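Local coordinates for protein 'Carboxyl esterase 2 (Tuber melanosporum Mel28, PDB 5MIF) that probably hydrolyses carboxyl esters as an archaeal-like member of the alpha/beta hydrolase fold superfamily, at residues L52-S66 / G118-G130. Sequence-based numbering, arbitrary orientation.
Sequences LFAFPLPEIRDGYQS and GGWVFGGPKSYRG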
ATOM      1  N   LEU A  52      17.989 -15.928 -17.477  1.00 66.58           N
ATOM      2  CA  LEU A  52      17.347 -16.237 -18.745  1.00 63.31           C
ATOM      3  C   LEU A  52      17.507 -15.116 -19.754  1.00 62.23           C
ATOM      4  O   LEU A  52      17.169 -15.283 -20.928  1.00 60.55           O
ATOM      5  CB  LEU A  52      15.877 -16.559 -18.539  1.00 66.37           C
ATOM      6  CG  LEU A  52      15.725 -18.005 -18.074  1.00 72.36           C
ATOM      7  CD1 LEU A  52      14.259 -18.356 -17.875  1.00 70.94           C
ATOM      8  CD2 LEU A  52      16.402 -18.947 -19.078  1.00 67.54           C
ATOM      9  N   PHE A  53      18.005 -13.975 -19.294  1.00 56.81           N
ATOM     10  CA  PHE A  53      18.247 -12.848 -20.179  1.00 56.96           C
ATOM     11  C   PHE A  53      19.641 -12.970 -20.799  1.00 58.29           C
ATOM     12  O   PHE A  53      20.572 -12.240 -20.455  1.00 53.68           O
ATOM     13  CB  PHE A  53      18.059 -11.525 -19.434  1.00 56.05           C
ATOM     14  CG  PHE A  53      16.634 -11.286 -19.008  1.00 61.12           C
ATOM     15  CD1 PHE A  53      15.763 -10.584 -19.828  1.00 58.20           C
ATOM     16  CD2 PHE A  53      16.151 -11.811 -17.818  1.00 61.96           C
ATOM     17  CE1 PHE A  53      14.445 -10.382 -19.454  1.00 57.71           C
ATOM     18  CE2 PHE A  53      14.836 -11.608 -17.435  1.00 64.05           C
ATOM     19  CZ  PHE A  53      13.980 -10.893 -18.257  1.00 52.66           C
ATOM     20  N   ALA A  54      19.764 -13.927 -21.711  1.00 59.76           N
ATOM     21  CA  ALA A  54      21.021 -14.189 -22.399  1.00 64.08           C
ATOM     22  C   ALA A  54      20.762 -14.993 -23.665  1.00 61.77           C
ATOM     23  O   ALA A  54      19.714 -15.624 -23.818  1.00 61.42           O
ATOM     24  CB  ALA A  54      22.000 -14.924 -21.482  1.00 63.80           C
ATOM     25  N   PHE A  55      21.729 -14.973 -24.571  1.00 64.22           N
ATOM     26  CA  PHE A  55      21.632 -15.742 -25.805  1.00 65.96           C
ATOM     27  C   PHE A  55      22.154 -17.175 -25.614  1.00 65.86           C
ATOM     28  O   PHE A  55      23.078 -17.405 -24.828  1.00 64.36           O
ATOM     29  CB  PHE A  55      22.414 -15.047 -26.923  1.00 64.34           C
ATOM     30  CG  PHE A  55      21.869 -13.701 -27.302  1.00 60.06           C
ATOM     31  CD1 PHE A  55      20.667 -13.589 -27.986  1.00 59.14           C
ATOM     32  CD2 PHE A  55      22.578 -12.548 -27.001  1.00 57.43           C
ATOM     33  CE1 PHE A  55      20.167 -12.342 -28.341  1.00 60.40           C
ATOM     34  CE2 PHE A  55      22.089 -11.301 -27.355  1.00 59.22           C
ATOM     35  CZ  PHE A  55      20.880 -11.200 -28.027  1.00 58.16           C
ATOM     36  N   PRO A  56      21.553 -18.147 -26.325  1.00 62.08           N
ATOM     37  CA  PRO A  56      20.407 -17.958 -27.224  1.00 64.67           C
ATOM     38  C   PRO A  56      19.081 -17.870 -26.460  1.00 63.06           C
ATOM     39  O   PRO A  56      18.922 -18.536 -25.431  1.00 59.69           O
ATOM     40  CB  PRO A  56      20.442 -19.213 -28.106  1.00 56.88           C
ATOM     41  CG  PRO A  56      21.062 -20.247 -27.237  1.00 57.00           C
ATOM     42  CD  PRO A  56      22.056 -19.532 -26.360  1.00 59.10           C
ATOM     43  N   LEU A  57      18.150 -17.057 -26.952  1.00 62.85           N
ATOM     44  CA  LEU A  57      16.828 -16.957 -26.342  1.00 59.38           C
ATOM     45  C   LEU A  57      15.997 -18.179 -26.724  1.00 58.29           C
ATOM     46  O   LEU A  57      16.080 -18.658 -27.853  1.00 57.49           O
ATOM     47  CB  LEU A  57      16.144 -15.664 -26.794  1.00 56.23           C
ATOM     48  CG  LEU A  57      16.855 -14.396 -26.325  1.00 54.87           C
ATOM     49  CD1 LEU A  57      16.275 -13.171 -27.005  1.00 51.82           C
ATOM     50  CD2 LEU A  57      16.727 -14.278 -24.820  1.00 59.05           C
ATOM     51  N   PRO A  58      15.164 -18.670 -25.794  1.00 57.76           N
ATOM     52  CA  PRO A  58      14.201 -19.742 -26.075  1.00 56.02           C
ATOM     53  C   PRO A  58      13.209 -19.321 -27.154  1.00 60.75           C
ATOM     54  O   PRO A  58      12.993 -18.123 -27.336  1.00 62.51           O
ATOM     55  CB  PRO A  58      13.483 -19.936 -24.735  1.00 58.95           C
ATOM     56  CG  PRO A  58      14.394 -19.330 -23.712  1.00 61.16           C
ATOM     57  CD  PRO A  58      15.076 -18.197 -24.403  1.00 58.78           C
ATOM     58  N   GLU A  59      12.609 -20.259 -27.871  1.00 56.02           N
ATOM     59  CA  GLU A  59      11.628 -19.831 -28.852  1.00 66.26           C
ATOM     60  C   GLU A  59      10.244 -19.872 -28.214  1.00 64.92           C
ATOM     61  O   GLU A  59       9.292 -19.286 -28.727  1.00 62.01           O
ATOM     62  CB  GLU A  59      11.695 -20.673 -30.136  1.00 68.17           C
ATOM     63  CG  GLU A  59      10.763 -20.165 -31.258  1.00 75.13           C
ATOM     64  CD  GLU A  59      11.033 -18.719 -31.725  1.00 88.61           C
ATOM     65  OE1 GLU A  59      12.084 -18.127 -31.379  1.00 91.14           O
ATOM     66  OE2 GLU A  59      10.156 -18.161 -32.427  1.00 89.31           O
ATOM     67  N   ILE A  60      10.140 -20.502 -27.053  1.00 60.57           N
ATOM     68  CA  ILE A  60       8.934 -20.323 -26.273  1.00 56.98           C
ATOM     69  C   ILE A  60       9.209 -19.209 -25.269  1.00 52.41           C
ATOM     70  O   ILE A  60      10.109 -19.319 -24.439  1.00 55.72           O
ATOM     71  CB  ILE A  60       8.515 -21.622 -25.573  1.00 57.44           C
ATOM     72  CG1 ILE A  60       8.105 -22.658 -26.624  1.00 52.02           C
ATOM     73  CG2 ILE A  60       7.399 -21.361 -24.565  1.00 55.40           C
ATOM     74  CD1 ILE A  60       7.131 -22.130 -27.647  1.00 58.61           C
ATOM     75  N   ARG A  61       8.460 -18.115 -25.379  1.00 49.22           N
ATOM     76  CA  ARG A  61       8.710 -16.939 -24.540  1.00 50.53           C
ATOM     77  C   ARG A  61       7.664 -16.789 -23.435  1.00 49.35           C
ATOM     78  O   ARG A  61       7.802 -15.962 -22.528  1.00 48.37           O
ATOM     79  CB  ARG A  61       8.745 -15.665 -25.382  1.00 47.05           C
ATOM     80  CG  ARG A  61       9.731 -15.641 -26.531  1.00 45.46           C
ATOM     81  CD  ARG A  61      11.162 -15.543 -26.031  1.00 46.27           C
ATOM     82  NE  ARG A  61      12.099 -15.443 -27.149  1.00 53.82           N
ATOM     83  CZ  ARG A  61      12.445 -14.296 -27.733  1.00 55.22           C
ATOM     84  NH1 ARG A  61      11.968 -13.137 -27.280  1.00 46.94           N
ATOM     85  NH2 ARG A  61      13.288 -14.294 -28.756  1.00 50.95           N
ATOM     86  N   ASP A  62       6.618 -17.595 -23.526  1.00 48.57           N
ATOM     87  CA  ASP A  62       5.522 -17.533 -22.581  1.00 48.92           C
ATOM     88  C   ASP A  62       5.078 -18.926 -22.142  1.00 54.04           C
ATOM     89  O   ASP A  62       4.844 -19.802 -22.976  1.00 53.30           O
ATOM     90  CB  ASP A  62       4.338 -16.801 -23.212  1.00 44.41           C
ATOM     91  CG  ASP A  62       3.194 -16.631 -22.249  1.00 44.45           C
ATOM     92  OD1 ASP A  62       3.480 -16.370 -21.067  1.00 46.88           O
ATOM     93  OD2 ASP A  62       2.023 -16.757 -22.668  1.00 44.43           O
ATOM     94  N   GLY A  63       4.956 -19.127 -20.831  1.00 54.35           N
ATOM     95  CA  GLY A  63       4.455 -20.388 -20.312  1.00 51.41           C
ATOM     96  C   GLY A  63       3.888 -20.293 -18.908  1.00 55.99           C
ATOM     97  O   GLY A  63       4.162 -19.337 -18.169  1.00 52.95           O
ATOM     98  N   TYR A  64       3.111 -21.304 -18.533  1.00 55.30           N
ATOM     99  CA  TYR A  64       2.484 -21.337 -17.219  1.00 57.11           C
ATOM    100  C   TYR A  64       3.535 -21.503 -16.146  1.00 58.33           C
ATOM    101  O   TYR A  64       4.556 -22.154 -16.358  1.00 60.33           O
ATOM    102  CB  TYR A  64       1.460 -22.466 -17.123  1.00 52.57           C
ATOM    103  CG  TYR A  64       0.315 -22.332 -18.097  1.00 56.38           C
ATOM    104  CD1 TYR A  64      -0.620 -21.314 -17.968  1.00 53.79           C
ATOM    105  CD2 TYR A  64       0.159 -23.231 -19.139  1.00 56.08           C
ATOM    106  CE1 TYR A  64      -1.673 -21.194 -18.858  1.00 55.15           C
ATOM    107  CE2 TYR A  64      -0.888 -23.119 -20.030  1.00 55.60           C
ATOM    108  CZ  TYR A  64      -1.805 -22.102 -19.887  1.00 55.72           C
ATOM    109  OH  TYR A  64      -2.849 -21.995 -20.785  1.00 59.40           O
ATOM    110  N   GLN A  65       3.308 -20.852 -15.013  1.00 57.94           N
ATOM    111  CA  GLN A  65       4.177 -21.010 -13.862  1.00 63.96           C
ATOM    112  C   GLN A  65       3.862 -22.301 -13.097  1.00 66.00           C
ATOM    113  O   GLN A  65       4.717 -22.813 -12.371  1.00 67.85           O
ATOM    114  CB  GLN A  65       4.070 -19.794 -12.946  1.00 62.38           C
ATOM    115  CG  GLN A  65       4.688 -18.540 -13.537  1.00 57.01           C
ATOM    116  CD  GLN A  65       4.515 -17.329 -12.644  1.00 51.52           C
ATOM    117  OE1 GLN A  65       4.905 -17.348 -11.480  1.00 53.16           O
ATOM    118  NE2 GLN A  65       3.967 -16.252 -13.201  1.00 48.42           N
ATOM    119  N   SER A  66       2.643 -22.818 -13.259  1.00 65.48           N
ATOM    120  CA  SER A  66       2.276 -24.115 -12.681  1.00 73.86           C
ATOM    121  C   SER A  66       1.172 -24.788 -13.498  1.00 71.65           C
ATOM    122  O   SER A  66      -0.019 -24.612 -13.230  1.00 79.93           O
ATOM    123  CB  SER A  66       1.839 -23.968 -11.215  1.00 71.91           C
ATOM    124  OG  SER A  66       0.563 -23.360 -11.098  1.00 74.88           O
ATOM    125  N   GLY A 118       8.286  -8.539 -18.385  1.00 39.19           N
ATOM    126  CA  GLY A 118       9.139  -9.589 -18.908  1.00 40.57           C
ATOM    127  C   GLY A 118      10.287  -9.018 -19.734  1.00 46.16           C
ATOM    128  O   GLY A 118      10.819  -9.688 -20.622  1.00 45.61           O
ATOM    129  N   GLY A 119      10.651  -7.763 -19.472  1.00 44.56           N
ATOM    130  CA  GLY A 119      11.813  -7.160 -20.108  1.00 44.71           C
ATOM    131  C   GLY A 119      11.710  -6.979 -21.618  1.00 42.22           C
ATOM    132  O   GLY A 119      12.736  -6.930 -22.296  1.00 42.67           O
ATOM    133  N   TRP A 120      10.475  -6.913 -22.130  1.00 41.12           N
ATOM    134  CA  TRP A 120      10.155  -6.817 -23.561  1.00 38.53           C
ATOM    135  C   TRP A 120      10.516  -8.086 -24.342  1.00 41.29           C
ATOM    136  O   TRP A 120      10.171  -8.179 -25.513  1.00 42.40           O
ATOM    137  CB  TRP A 120      10.842  -5.598 -24.216  1.00 39.49           C
ATOM    138  CG  TRP A 120      10.492  -4.294 -23.575  1.00 39.19           C
ATOM    139  CD1 TRP A 120       9.311  -3.599 -23.698  1.00 38.81           C
ATOM    140  CD2 TRP A 120      11.317  -3.532 -22.686  1.00 39.40           C
ATOM    141  NE1 TRP A 120       9.362  -2.446 -22.938  1.00 39.28           N
ATOM    142  CE2 TRP A 120      10.581  -2.380 -22.312  1.00 38.45           C
ATOM    143  CE3 TRP A 120      12.607  -3.706 -22.175  1.00 40.41           C
ATOM    144  CZ2 TRP A 120      11.096  -1.409 -21.449  1.00 38.22           C
ATOM    145  CZ3 TRP A 120      13.123  -2.733 -21.318  1.00 43.74           C
ATOM    146  CH2 TRP A 120      12.369  -1.600 -20.966  1.00 45.34           C
ATOM    147  N   VAL A 121      11.190  -9.042 -23.688  1.00 42.00           N
ATOM    148  CA  VAL A 121      11.629 -10.308 -24.294  1.00 40.44           C
ATOM    149  C   VAL A 121      10.734 -11.497 -23.948  1.00 43.80           C
ATOM    150  O   VAL A 121      10.555 -12.400 -24.767  1.00 44.90           O
ATOM    151  CB  VAL A 121      13.061 -10.699 -23.843  1.00 44.07           C
ATOM    152  CG1 VAL A 121      13.675 -11.710 -24.811  1.00 47.09           C
ATOM    153  CG2 VAL A 121      13.939  -9.487 -23.729  1.00 42.85           C
ATOM    154  N   PHE A 122      10.204 -11.508 -22.723  1.00 41.87           N
ATOM    155  CA  PHE A 122       9.384 -12.623 -22.234  1.00 42.64           C
ATOM    156  C   PHE A 122       7.978 -12.198 -21.818  1.00 43.35           C
ATOM    157  O   PHE A 122       7.674 -11.002 -21.697  1.00 40.00           O
ATOM    158  CB  PHE A 122      10.062 -13.314 -21.042  1.00 42.93           C
ATOM    159  CG  PHE A 122      11.434 -13.839 -21.346  1.00 45.26           C
ATOM    160  CD1 PHE A 122      11.605 -14.874 -22.245  1.00 51.44           C
ATOM    161  CD2 PHE A 122      12.554 -13.288 -20.741  1.00 52.06           C
ATOM    162  CE1 PHE A 122      12.871 -15.359 -22.539  1.00 53.29           C
ATOM    163  CE2 PHE A 122      13.824 -13.768 -21.025  1.00 54.43           C
ATOM    164  CZ  PHE A 122      13.978 -14.805 -21.929  1.00 50.55           C
ATOM    165  N   GLY A 123       7.132 -13.195 -21.573  1.00 45.48           N
ATOM    166  CA  GLY A 123       5.813 -12.960 -21.026  1.00 42.48           C
ATOM    167  C   GLY A 123       4.729 -13.130 -22.067  1.00 40.49           C
ATOM    168  O   GLY A 123       5.016 -13.249 -23.260  1.00 41.19           O
ATOM    169  N   GLY A 124       3.484 -13.139 -21.603  1.00 37.14           N
ATOM    170  CA  GLY A 124       2.323 -13.337 -22.448  1.00 34.18           C
ATOM    171  C   GLY A 124       1.206 -13.800 -21.537  1.00 37.63           C
ATOM    172  O   GLY A 124       1.376 -13.791 -20.316  1.00 40.67           O
ATOM    173  N   PRO A 125       0.073 -14.221 -22.111  1.00 39.48           N
ATOM    174  CA  PRO A 125      -1.095 -14.582 -21.296  1.00 39.70           C
ATOM    175  C   PRO A 125      -0.843 -15.733 -20.320  1.00 45.54           C
ATOM    176  O   PRO A 125      -1.464 -15.748 -19.257  1.00 45.81           O
ATOM    177  CB  PRO A 125      -2.144 -14.977 -22.341  1.00 42.45           C
ATOM    178  CG  PRO A 125      -1.349 -15.336 -23.575  1.00 44.29           C
ATOM    179  CD  PRO A 125      -0.173 -14.409 -23.552  1.00 39.60           C
ATOM    180  N   LYS A 126       0.057 -16.659 -20.645  1.00 42.49           N
ATOM    181  CA  LYS A 126       0.277 -17.826 -19.785  1.00 45.27           C
ATOM    182  C   LYS A 126       0.982 -17.467 -18.492  1.00 45.53           C
ATOM    183  O   LYS A 126       0.528 -17.818 -17.401  1.00 49.80           O
ATOM    184  CB  LYS A 126       1.083 -18.913 -20.515  1.00 47.46           C
ATOM    185  CG  LYS A 126       0.395 -19.563 -21.721  1.00 49.62           C
ATOM    186  CD  LYS A 126       1.335 -20.615 -22.356  1.00 53.58           C
ATOM    187  CE  LYS A 126       0.590 -21.787 -22.978  1.00 58.70           C
ATOM    188  NZ  LYS A 126       0.383 -21.664 -24.446  1.00 61.44           N
ATOM    189  N   SER A 127       2.103 -16.771 -18.613  1.00 42.42           N
ATOM    190  CA  SER A 127       2.904 -16.426 -17.456  1.00 45.83           C
ATOM    191  C   SER A 127       2.214 -15.403 -16.570  1.00 41.85           C
ATOM    192  O   SER A 127       2.578 -15.243 -15.408  1.00 39.26           O
ATOM    193  CB  SER A 127       4.277 -15.918 -17.891  1.00 44.04           C
ATOM    194  OG  SER A 127       4.148 -14.913 -18.875  1.00 50.05           O
ATOM    195  N   TYR A 128       1.243 -14.694 -17.136  1.00 42.42           N
ATOM    196  CA  TYR A 128       0.526 -13.660 -16.398  1.00 41.26           C
ATOM    197  C   TYR A 128      -0.873 -14.093 -15.982  1.00 42.77           C
ATOM    198  O   TYR A 128      -1.665 -13.265 -15.545  1.00 41.69           O
ATOM    199  CB  TYR A 128       0.478 -12.370 -17.226  1.00 35.52           C
ATOM    200  CG  TYR A 128       1.727 -11.552 -17.002  1.00 38.85           C
ATOM    201  CD1 TYR A 128       2.925 -11.891 -17.638  1.00 37.06           C
ATOM    202  CD2 TYR A 128       1.728 -10.464 -16.127  1.00 37.36           C
ATOM    203  CE1 TYR A 128       4.081 -11.168 -17.419  1.00 34.27           C
ATOM    204  CE2 TYR A 128       2.886  -9.726 -15.904  1.00 36.03           C
ATOM    205  CZ  TYR A 128       4.061 -10.086 -16.554  1.00 38.45           C
ATOM    206  OH  TYR A 128       5.217  -9.372 -16.329  1.00 38.08           O
ATOM    207  N   ARG A 129      -1.173 -15.386 -16.110  1.00 43.32           N
ATOM    208  CA  ARG A 129      -2.507 -15.887 -15.780  1.00 46.64           C
ATOM    209  C   ARG A 129      -2.865 -15.614 -14.313  1.00 38.97           C
ATOM    210  O   ARG A 129      -4.003 -15.294 -14.010  1.00 43.80           O
ATOM    211  CB  ARG A 129      -2.638 -17.389 -16.078  1.00 48.30           C
ATOM    212  CG  ARG A 129      -4.012 -17.959 -15.688  1.00 48.90           C
ATOM    213  CD  ARG A 129      -4.209 -19.389 -16.143  1.00 53.59           C
ATOM    214  NE  ARG A 129      -3.253 -20.300 -15.511  1.00 61.89           N
ATOM    215  CZ  ARG A 129      -3.239 -21.619 -15.698  1.00 68.11           C
ATOM    216  NH1 ARG A 129      -4.150 -22.189 -16.482  1.00 65.51           N
ATOM    217  NH2 ARG A 129      -2.323 -22.373 -15.095  1.00 68.18           N
ATOM    218  N   GLY A 130      -1.896 -15.762 -13.418  1.00 41.97           N
ATOM    219  CA  GLY A 130      -2.108 -15.540 -11.996  1.00 39.84           C
ATOM    220  C   GLY A 130      -2.484 -14.097 -11.674  1.00 42.74           C
ATOM    221  O   GLY A 130      -3.404 -13.835 -10.901  1.00 43.03           O
TER
HETATM  222  O   HOH W   1      -3.243 -18.594 -20.239  1.00 51.76           O
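Asp62 grips the turn at Lys126 and Ser127 with both carboxylate oxygens. OD2 takes Lys126 N at 2.8 Å on its syn lone pair, while OD1 accepts two donors: Ser127 N from the syn side and Ser127 OG, 2.7 Å away and nearly in line with the C-O bond. With CG anti to the backbone N (chi1 -177°), the carboxylate is carried down onto these amides. Replacing this aspartate by alanine removes both oxygens, and the Lys126 and Ser127 N-H groups would probably lose their acceptor, with the serine hydroxyl freed to turn. Further hydrogen bonds tie the two segments on either side of Asp62: Gly123 N reaches Arg61 O at 3.0 Å, and Gln65 NE2, also bonded to Ser321 O, donates to Ser127 O. The Arg61 guanidinium is fixed in orientation by in-plane bonds from NE to Pro58 O and from NH1 to a lone pair of Val121 O (NH1 to O 3.0 Å); NH1 also bonds Thr151 O.

Apolar contacts gather round Phe122, whose edge points at the face of Phe53 in a T-shaped stack, centroids 5.1 Å apart and planes at 77°. Pro58 CD meets the Phe122 ring at its edge, and Leu57 CD2 approaches Phe122 CZ. Farther along, Lys126 CG lies over one face of Tyr64 in a CH-pi contact, 4.0 Å from the centroid, and Tyr64 CD1 sits 3.5 Å from Arg129 CZ, over the guanidinium face.

The loop ahead of strand 75-82 is thus fastened to the stretch between the HGGG motif, which ends at Gly119, and helix 129-139; as in related alpha/beta hydrolases, HGGG probably contributes to the oxyanion hole, near the probable Ser190-His317-Asp287 catalytic triad.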